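Local coordinates for fibronectin type III domain-containing protein (Simiduia agarivorans, PDB 6P2K) that probably hydrolyses xyloglucan-type beta-glucans as a glycoside hydrolase family 74 enzyme, this part being its tandem beta-propeller catalytic region, at residues Glu47-Thr52 and Lys396-Thr401; Asn113-Ala118 and Phe142-Gly147; Leu479-Leu484 and Val494-Gly499. All blocks are in the same frame, centred on the assembly; numbering follows the deposited sequence.

Contact 1: residues Glu47-Thr52 and Lys396-Thr401. With PE3 (3,6,9,12,15,18,21,24,27,30,33,36,39-tridecaoxahentetracontane-1,41-diol), chain C.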
loop_
_atom_site.group_PDB
_atom_site.type_symbol
_atom_site.label_atom_id
_atom_site.label_comp_id
_atom_site.label_asym_id
_atom_site.label_seq_id
_atom_site.Cartn_x
_atom_site.Cartn_y
_atom_site.Cartn_z
ATOM N N GLU B 47 30.002 30.753 14.019
ATOM C CA GLU B 47 29.000 29.838 14.563
ATOM C C GLU B 47 27.709 30.572 14.902
ATOM O O GLU B 47 26.629 29.968 14.886
ATOM C CB GLU B 47 29.549 29.112 15.791
ATOM C CG GLU B 47 30.486 27.959 15.457
ATOM C CD GLU B 47 29.889 26.986 14.449
ATOM O OE1 GLU B 47 30.578 26.650 13.461
ATOM O OE2 GLU B 47 28.733 26.555 14.642
ATOM N N SER B 48 27.797 31.868 15.198
ATOM C CA SER B 48 26.628 32.712 15.389
ATOM C C SER B 48 27.002 34.136 15.011
ATOM O O SER B 48 28.126 34.580 15.256
ATOM C CB SER B 48 26.112 32.668 16.830
ATOM O OG SER B 48 27.002 33.342 17.704
ATOM N N TRP B 49 26.051 34.845 14.406
ATOM C CA TRP B 49 26.261 36.197 13.910
ATOM C C TRP B 49 25.349 37.173 14.639
ATOM O O TRP B 49 24.210 36.838 14.978
ATOM C CB TRP B 49 26.000 36.278 12.401
ATOM C CG TRP B 49 26.913 35.423 11.585
ATOM C CD1 TRP B 49 26.716 34.118 11.230
ATOM C CD2 TRP B 49 28.166 35.810 11.012
ATOM N NE1 TRP B 49 27.772 33.670 10.473
ATOM C CE2 TRP B 49 28.675 34.691 10.325
ATOM C CE3 TRP B 49 28.909 36.997 11.014
ATOM C CZ2 TRP B 49 29.890 34.722 9.645
ATOM C CZ3 TRP B 49 30.117 37.024 10.341
ATOM C CH2 TRP B 49 30.596 35.894 9.667
ATOM N N GLN B 50 25.852 38.385 14.862
ATOM C CA GLN B 50 25.097 39.442 15.520
ATOM C C GLN B 50 25.109 40.698 14.661
ATOM O O GLN B 50 26.083 40.979 13.959
ATOM C CB GLN B 50 25.669 39.776 16.911
ATOM C CG GLN B 50 25.511 38.682 17.953
ATOM C CD GLN B 50 26.507 37.551 17.771
ATOM O OE1 GLN B 50 26.158 36.374 17.887
ATOM N NE2 GLN B 50 27.756 37.903 17.481
ATOM N N ILE B 51 24.017 41.461 14.731
ATOM C CA ILE B 51 23.969 42.740 14.031
ATOM C C ILE B 51 24.937 43.726 14.680
ATOM O O ILE B 51 25.339 43.582 15.840
ATOM C CB ILE B 51 22.538 43.299 14.010
ATOM C CG1 ILE B 51 22.004 43.446 15.435
ATOM C CG2 ILE B 51 21.627 42.419 13.187
ATOM C CD1 ILE B 51 21.948 44.869 15.914
ATOM N N THR B 52 25.327 44.737 13.906
ATOM C CA THR B 52 26.147 45.822 14.431
ATOM C C THR B 52 25.381 47.137 14.355
ATOM O O THR B 52 24.152 47.134 14.231
ATOM C CB THR B 52 27.474 45.922 13.671
ATOM O OG1 THR B 52 27.229 46.384 12.340
ATOM C CG2 THR B 52 28.159 44.562 13.615
ATOM N N LYS B 396 21.877 31.120 11.456
ATOM C CA LYS B 396 22.926 31.414 12.421
ATOM C C LYS B 396 22.948 32.879 12.837
ATOM O O LYS B 396 23.897 33.309 13.496
ATOM C CB LYS B 396 24.294 31.007 11.866
ATOM C CG LYS B 396 24.572 29.508 11.924
ATOM C CD LYS B 396 26.027 29.202 11.563
ATOM C CE LYS B 396 26.327 27.712 11.628
ATOM N NZ LYS B 396 26.280 27.187 13.023
ATOM N N GLY B 397 21.928 33.651 12.472
ATOM C CA GLY B 397 21.821 35.040 12.886
ATOM C C GLY B 397 21.701 36.044 11.759
ATOM O O GLY B 397 21.425 37.224 12.029
ATOM N N THR B 398 21.904 35.649 10.508
ATOM C CA THR B 398 21.702 36.533 9.372
ATOM C C THR B 398 20.503 36.067 8.560
ATOM O O THR B 398 20.154 34.884 8.561
ATOM C CB THR B 398 22.939 36.586 8.470
ATOM O OG1 THR B 398 22.985 35.411 7.651
ATOM C CG2 THR B 398 24.207 36.678 9.301
ATOM N N GLU B 399 19.866 37.012 7.875
ATOM C CA GLU B 399 18.821 36.693 6.910
ATOM C C GLU B 399 18.841 37.761 5.829
ATOM O O GLU B 399 18.765 38.955 6.134
ATOM C CB GLU B 399 17.436 36.618 7.561
ATOM C CG GLU B 399 17.115 37.754 8.518
ATOM C CD GLU B 399 17.675 37.531 9.908
ATOM O OE1 GLU B 399 17.464 36.425 10.450
ATOM O OE2 GLU B 399 18.305 38.457 10.465
ATOM N N SER B 400 18.947 37.330 4.572
ATOM C CA SER B 400 19.133 38.284 3.486
ATOM C C SER B 400 18.303 37.928 2.258
ATOM O O SER B 400 18.677 38.278 1.133
ATOM C CB SER B 400 20.614 38.387 3.101
ATOM O OG SER B 400 21.436 38.444 4.252
ATOM N N THR B 401 17.168 37.259 2.448
ATOM C CA THR B 401 16.349 36.832 1.324
ATOM C C THR B 401 15.327 37.899 0.970
ATOM O O THR B 401 14.794 38.586 1.847
ATOM C CB THR B 401 15.618 35.524 1.631
ATOM O OG1 THR B 401 14.726 35.718 2.738
ATOM C CG2 THR B 401 16.609 34.417 1.960
HETATM O O43 PE3 C . 25.900 47.073 19.629
HETATM C C42 PE3 C . 24.584 47.565 19.371
HETATM C C41 PE3 C . 23.939 46.691 18.299
HETATM O O40 PE3 C . 22.598 47.097 17.970
HETATM C C39 PE3 C . 22.501 48.427 17.436
HETATM C C38 PE3 C . 21.025 48.648 17.132
HETATM O O37 PE3 C . 20.789 49.953 16.583
HETATM O O HOH W 1 21.446 38.192 14.927
#

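Contact 2: residues Asn113-Ala118 and Phe142-Gly147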
loop_
_atom_site.group_PDB
_atom_site.type_symbol
_atom_site.label_atom_id
_atom_site.label_comp_id
_atom_site.label_asym_id
_atom_site.label_seq_id
_atom_site.Cartn_x
_atom_site.Cartn_y
_atom_site.Cartn_z
ATOM N N ASN B 113 47.953 54.496 11.267
ATOM C CA ASN B 113 47.384 55.821 11.068
ATOM C C ASN B 113 47.412 56.245 9.608
ATOM O O ASN B 113 46.704 57.188 9.235
ATOM C CB ASN B 113 48.120 56.852 11.927
ATOM C CG ASN B 113 47.744 56.762 13.392
ATOM O OD1 ASN B 113 46.598 56.466 13.732
ATOM N ND2 ASN B 113 48.707 57.020 14.268
ATOM N N HIS B 114 48.210 55.577 8.779
ATOM C CA HIS B 114 48.196 55.800 7.339
ATOM C C HIS B 114 47.205 54.822 6.724
ATOM O O HIS B 114 47.443 53.610 6.712
ATOM C CB HIS B 114 49.589 55.630 6.741
ATOM C CG HIS B 114 49.720 56.187 5.358
ATOM N ND1 HIS B 114 50.605 57.195 5.041
ATOM C CD2 HIS B 114 49.074 55.879 4.207
ATOM C CE1 HIS B 114 50.500 57.483 3.756
ATOM N NE2 HIS B 114 49.578 56.700 3.227
ATOM N N ILE B 115 46.086 55.347 6.229
ATOM C CA ILE B 115 45.020 54.534 5.660
ATOM C C ILE B 115 44.746 55.003 4.240
ATOM O O ILE B 115 44.890 56.186 3.914
ATOM C CB ILE B 115 43.727 54.600 6.505
ATOM C CG1 ILE B 115 44.056 54.567 7.996
ATOM C CG2 ILE B 115 42.792 53.455 6.150
ATOM C CD1 ILE B 115 42.986 55.178 8.866
ATOM N N ILE B 116 44.351 54.061 3.391
ATOM C CA ILE B 116 43.912 54.349 2.033
ATOM C C ILE B 116 42.505 53.792 1.869
ATOM O O ILE B 116 42.264 52.610 2.144
ATOM C CB ILE B 116 44.867 53.749 0.984
ATOM C CG1 ILE B 116 46.223 54.456 1.027
ATOM C CG2 ILE B 116 44.258 53.831 -0.402
ATOM C CD1 ILE B 116 47.241 53.879 0.073
ATOM N N ALA B 117 41.579 54.646 1.444
ATOM C CA ALA B 117 40.219 54.239 1.116
ATOM C C ALA B 117 40.005 54.486 -0.369
ATOM O O ALA B 117 40.171 55.614 -0.843
ATOM C CB ALA B 117 39.188 54.999 1.952
ATOM N N ALA B 118 39.646 53.434 -1.098
ATOM C CA ALA B 118 39.565 53.512 -2.544
ATOM C C ALA B 118 38.119 53.463 -3.006
ATOM O O ALA B 118 37.373 52.563 -2.597
ATOM C CB ALA B 118 40.354 52.365 -3.185
ATOM N N PHE B 142 41.160 58.062 -1.623
ATOM C CA PHE B 142 41.196 58.838 -0.390
ATOM C C PHE B 142 42.276 58.282 0.529
ATOM O O PHE B 142 42.311 57.078 0.803
ATOM C CB PHE B 142 39.837 58.813 0.310
ATOM C CG PHE B 142 38.731 59.421 -0.501
ATOM C CD1 PHE B 142 38.474 60.780 -0.436
ATOM C CD2 PHE B 142 37.950 58.633 -1.330
ATOM C CE1 PHE B 142 37.456 61.342 -1.181
ATOM C CE2 PHE B 142 36.931 59.190 -2.080
ATOM C CZ PHE B 142 36.683 60.545 -2.004
ATOM N N VAL B 143 43.155 59.162 1.001
ATOM C CA VAL B 143 44.279 58.777 1.844
ATOM C C VAL B 143 44.236 59.611 3.117
ATOM O O VAL B 143 43.849 60.785 3.091
ATOM C CB VAL B 143 45.625 58.956 1.106
ATOM C CG1 VAL B 143 45.782 60.389 0.626
ATOM C CG2 VAL B 143 46.796 58.544 1.989
ATOM N N SER B 144 44.619 58.995 4.235
ATOM C CA SER B 144 44.676 59.671 5.521
ATOM C C SER B 144 45.986 59.327 6.214
ATOM O O SER B 144 46.402 58.164 6.225
ATOM C CB SER B 144 43.493 59.274 6.416
ATOM O OG SER B 144 43.857 59.298 7.786
ATOM N N GLN B 145 46.632 60.342 6.785
ATOM C CA GLN B 145 47.843 60.165 7.575
ATOM C C GLN B 145 47.581 60.285 9.070
ATOM O O GLN B 145 48.532 60.287 9.859
ATOM C CB GLN B 145 48.906 61.184 7.156
ATOM C CG GLN B 145 49.629 60.863 5.854
ATOM C CD GLN B 145 49.010 61.556 4.655
ATOM O OE1 GLN B 145 47.912 61.210 4.219
ATOM N NE2 GLN B 145 49.715 62.545 4.116
ATOM N N ASN B 146 46.312 60.369 9.478
ATOM C CA ASN B 146 45.950 60.714 10.847
ATOM C C ASN B 146 44.994 59.701 11.473
ATOM O O ASN B 146 44.322 60.022 12.459
ATOM C CB ASN B 146 45.323 62.107 10.886
ATOM C CG ASN B 146 44.198 62.256 9.884
ATOM O OD1 ASN B 146 43.161 61.607 10.000
ATOM N ND2 ASN B 146 44.399 63.111 8.890
ATOM N N GLY B 147 44.903 58.496 10.918
ATOM C CA GLY B 147 44.024 57.497 11.488
ATOM C C GLY B 147 42.547 57.714 11.249
ATOM O O GLY B 147 41.731 56.988 11.827
#

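Contact 3: residues Leu479-Leu484 and Val494-Gly499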
loop_
_atom_site.group_PDB
_atom_site.type_symbol
_atom_site.label_atom_id
_atom_site.label_comp_id
_atom_site.label_asym_id
_atom_site.label_seq_id
_atom_site.Cartn_x
_atom_site.Cartn_y
_atom_site.Cartn_z
ATOM N N LEU B 479 0.067 27.553 -10.958
ATOM C CA LEU B 479 -0.627 27.340 -9.695
ATOM C C LEU B 479 -0.260 25.961 -9.154
ATOM O O LEU B 479 -0.545 24.943 -9.794
ATOM C CB LEU B 479 -2.138 27.466 -9.885
ATOM C CG LEU B 479 -3.009 27.300 -8.642
ATOM C CD1 LEU B 479 -2.831 28.485 -7.698
ATOM C CD2 LEU B 479 -4.461 27.141 -9.049
ATOM N N TRP B 480 0.382 25.931 -7.987
ATOM C CA TRP B 480 0.758 24.692 -7.325
ATOM C C TRP B 480 -0.018 24.539 -6.023
ATOM O O TRP B 480 -0.431 25.527 -5.406
ATOM C CB TRP B 480 2.264 24.644 -7.038
ATOM C CG TRP B 480 3.119 24.643 -8.272
ATOM C CD1 TRP B 480 3.385 25.707 -9.089
ATOM C CD2 TRP B 480 3.830 23.527 -8.824
ATOM N NE1 TRP B 480 4.210 25.319 -10.118
ATOM C CE2 TRP B 480 4.498 23.986 -9.977
ATOM C CE3 TRP B 480 3.962 22.182 -8.455
ATOM C CZ2 TRP B 480 5.289 23.151 -10.763
ATOM C CZ3 TRP B 480 4.747 21.351 -9.237
ATOM C CH2 TRP B 480 5.399 21.839 -10.381
ATOM N N ALA B 481 -0.207 23.287 -5.609
ATOM C CA ALA B 481 -0.990 22.971 -4.421
ATOM C C ALA B 481 -0.309 21.866 -3.632
ATOM O O ALA B 481 0.126 20.866 -4.212
ATOM C CB ALA B 481 -2.412 22.545 -4.802
ATOM N N LYS B 482 -0.221 22.040 -2.312
ATOM C CA LYS B 482 0.326 21.019 -1.420
ATOM C C LYS B 482 -0.698 20.723 -0.333
ATOM O O LYS B 482 -0.949 21.566 0.535
ATOM C CB LYS B 482 1.654 21.452 -0.796
ATOM C CG LYS B 482 2.033 20.611 0.429
ATOM C CD LYS B 482 3.393 20.980 0.993
ATOM C CE LYS B 482 4.516 20.463 0.103
ATOM N NZ LYS B 482 5.866 20.770 0.667
ATOM N N ARG B 483 -1.281 19.529 -0.379
ATOM C CA ARG B 483 -2.195 19.109 0.670
ATOM C C ARG B 483 -1.413 18.805 1.940
ATOM O O ARG B 483 -0.456 18.025 1.922
ATOM C CB ARG B 483 -2.990 17.886 0.219
ATOM C CG ARG B 483 -4.071 18.209 -0.798
ATOM C CD ARG B 483 -4.554 16.956 -1.510
ATOM N NE ARG B 483 -3.624 16.531 -2.554
ATOM C CZ ARG B 483 -3.941 15.700 -3.542
ATOM N NH1 ARG B 483 -5.173 15.209 -3.623
ATOM N NH2 ARG B 483 -3.031 15.366 -4.450
ATOM N N LEU B 484 -1.808 19.439 3.043
ATOM C CA LEU B 484 -1.119 19.267 4.321
ATOM C C LEU B 484 -1.719 18.076 5.069
ATOM O O LEU B 484 -2.333 18.199 6.131
ATOM C CB LEU B 484 -1.190 20.552 5.138
ATOM C CG LEU B 484 -0.512 21.760 4.482
ATOM C CD1 LEU B 484 -0.821 23.042 5.248
ATOM C CD2 LEU B 484 0.993 21.541 4.380
ATOM N N VAL B 494 1.919 19.532 -6.218
ATOM C CA VAL B 494 1.456 19.174 -7.553
ATOM C C VAL B 494 1.023 20.449 -8.264
ATOM O O VAL B 494 0.501 21.375 -7.634
ATOM C CB VAL B 494 0.300 18.150 -7.518
ATOM C CG1 VAL B 494 0.762 16.837 -6.899
ATOM C CG2 VAL B 494 -0.903 18.708 -6.767
ATOM N N GLU B 495 1.255 20.504 -9.572
ATOM C CA GLU B 495 0.872 21.662 -10.370
ATOM C C GLU B 495 -0.551 21.492 -10.883
ATOM O O GLU B 495 -0.877 20.475 -11.504
ATOM C CB GLU B 495 1.829 21.859 -11.546
ATOM C CG GLU B 495 1.514 23.103 -12.371
ATOM C CD GLU B 495 2.330 23.187 -13.642
ATOM O OE1 GLU B 495 2.410 22.177 -14.372
ATOM O OE2 GLU B 495 2.899 24.263 -13.909
ATOM N N LEU B 496 -1.388 22.499 -10.643
ATOM C CA LEU B 496 -2.795 22.432 -11.018
ATOM C C LEU B 496 -3.124 23.164 -12.313
ATOM O O LEU B 496 -4.033 22.735 -13.031
ATOM C CB LEU B 496 -3.671 22.998 -9.894
ATOM C CG LEU B 496 -3.855 22.104 -8.661
ATOM C CD1 LEU B 496 -4.761 22.776 -7.636
ATOM C CD2 LEU B 496 -4.410 20.736 -9.061
ATOM N N ALA B 497 -2.419 24.247 -12.636
ATOM C CA ALA B 497 -2.792 25.054 -13.793
ATOM C C ALA B 497 -1.636 25.965 -14.182
ATOM O O ALA B 497 -0.717 26.208 -13.398
ATOM C CB ALA B 497 -4.047 25.887 -13.507
ATOM N N GLY B 498 -1.708 26.477 -15.410
ATOM C CA GLY B 498 -0.751 27.458 -15.879
ATOM C C GLY B 498 0.428 26.882 -16.634
ATOM O O GLY B 498 0.290 25.896 -17.366
ATOM N N GLY B 499 1.598 27.496 -16.461
ATOM C CA GLY B 499 2.780 27.113 -17.195
ATOM C C GLY B 499 2.723 27.616 -18.622
ATOM O O GLY B 499 1.729 28.207 -19.054
#

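Contact 1: residues Glu47-Thr52 and Lys396-Thr401
Where the outermost strand of a four-stranded propeller blade, 50-51, is entered, residues Glu47-Trp49 meet the loop that leaves strand 388-395, and the Lys396 side chain runs alongside that of Glu47. Lys396 CD passes 3.5 Å from Glu47 O, and a bend only at the last torsion (chi4 -68°) brings NZ to Glu47 OE2 at 3.0 Å. In this salt bridge NZ meets OE2 from above the carboxylate plane, 48° out of it; a weak bond from NZ to Glu47 O accompanies it. Lys374 pairs with OE1, so Glu47 is held between two lysines, and Lys396 NZ also bonds Thr377 OG1. On the backbone, Trp49 N donates to Lys396 O at 2.8 Å, and Ser48 CA adds a CH contact to the same oxygen. Lys396 CB lies at the edge of the indole, while Thr398 CG2 packs alongside, 3.6 Å from Trp49 CB. A water sits 3.1 Å from both Trp49 O and Gly397 O. At Gly397 a side chain would run into Trp49 O. The buried indole also packs on Val30 and Met32 of strand 30-34 and Ser42 of strand 39-42, its NE1 bonded to Lys374 O.

Contact 2: residues Asn113-Ala118 and Phe142-Gly147
Ile115, Ile116 and Ala117 pair antiparallel with Ser144, Val143 and Phe142, the two middle strands of a four-stranded propeller blade. Backbone bonds tie the ladder: the hydrogen-bonded pair Ile115-Ser144 exchanges two bonds, and Ala117-Phe142 two more, with Ala117 N to Phe142 O at 2.6 Å. Beyond the last bridge, Gly147 N donates to Asn113 O at 2.8 Å, on a lone pair in the carbonyl plane. The ST turn here, Ser144 OG accepting from Asn146 N at 3.2 Å, is consistent with an Asp-box-like turn. Apolar pairs are Ile116 CG1 with Val143 CG2 and Ala117 CB with Phe142 CB, both at 4.2 Å, while Ile115 CD1 packs on the Gly147 backbone, 3.5 Å from its C. The imidazole of His114, its CG anti to the backbone N (chi1 -165°), swings across the neighbouring strand with Ser144 O over one face. Gln145 CG lies beside ND1, and NE2 bonds to Gly193 O. A leucine in place of His114 would probably leave Gly193 O without this donor and disturb the fit between Val143 and Gln145. Strands 102-108 and 152-155 complete the sheet. The imidazole comes closest to the second strand at NE2, 3.6 Å from Val143 CG2.

Contact 3: residues Leu479-Leu484 and Val494-Gly499
The indole of Trp480 lies flat over Glu495, whose CB stands 3.5 Å from the centroid of the six-membered ring, directly on its normal, a CH-pi contact. Towards the rim, CE3 of Trp480 comes within 3.4 Å of Glu495 N. With chi1 at -177°, Glu495 CG points away from the backbone N, and the extended chain carries the carboxylate across the indole face, the ring and carboxylate planes 31° apart; its OE2 forms a salt bridge with Arg478. Trp480 NE1 makes a weak bond to Ala466 O in the adjoining strand. On the opposite face of the sheet, Ala481 CB touches Leu496 CD1 at 3.7 Å, and Leu496 packs onward against Ile539 and Leu543 of helix 539-547. Two backbone bonds join Ala481 and Val494, N to O at 2.9 Å one way and 3.0 Å the other. Farther along, Leu479 O receives Leu496 N at 2.7 Å and, weakly, Ala497 N, while Leu479 N donates to Ala497 O at 2.9 Å. With Leu496 and Ala497 both facing Leu479, this is a classic beta bulge in the hairpin of strands 478-483 and 493-496, the latter the outermost strand of its propeller blade.

From the N terminus the chain first passes 47-52, whose partner 396-401 lies 344 residues on, so contact 1 closes a very long loop that takes in several four-stranded sheets. Within that loop, contact 2 closes a much shorter one, joining the two middle strands of a single blade; the centres of contacts 1 and 2 lie about 30 Å apart. Contact 3 follows in series once contact 1 has closed, and zips up a local hairpin. None of the three touches another. Contacts 2 and 3 each pair strands inside a single blade, on opposite sides of the chain's centre, about 58 Å between centres, whereas contact 1 ties an early blade to a distant loop.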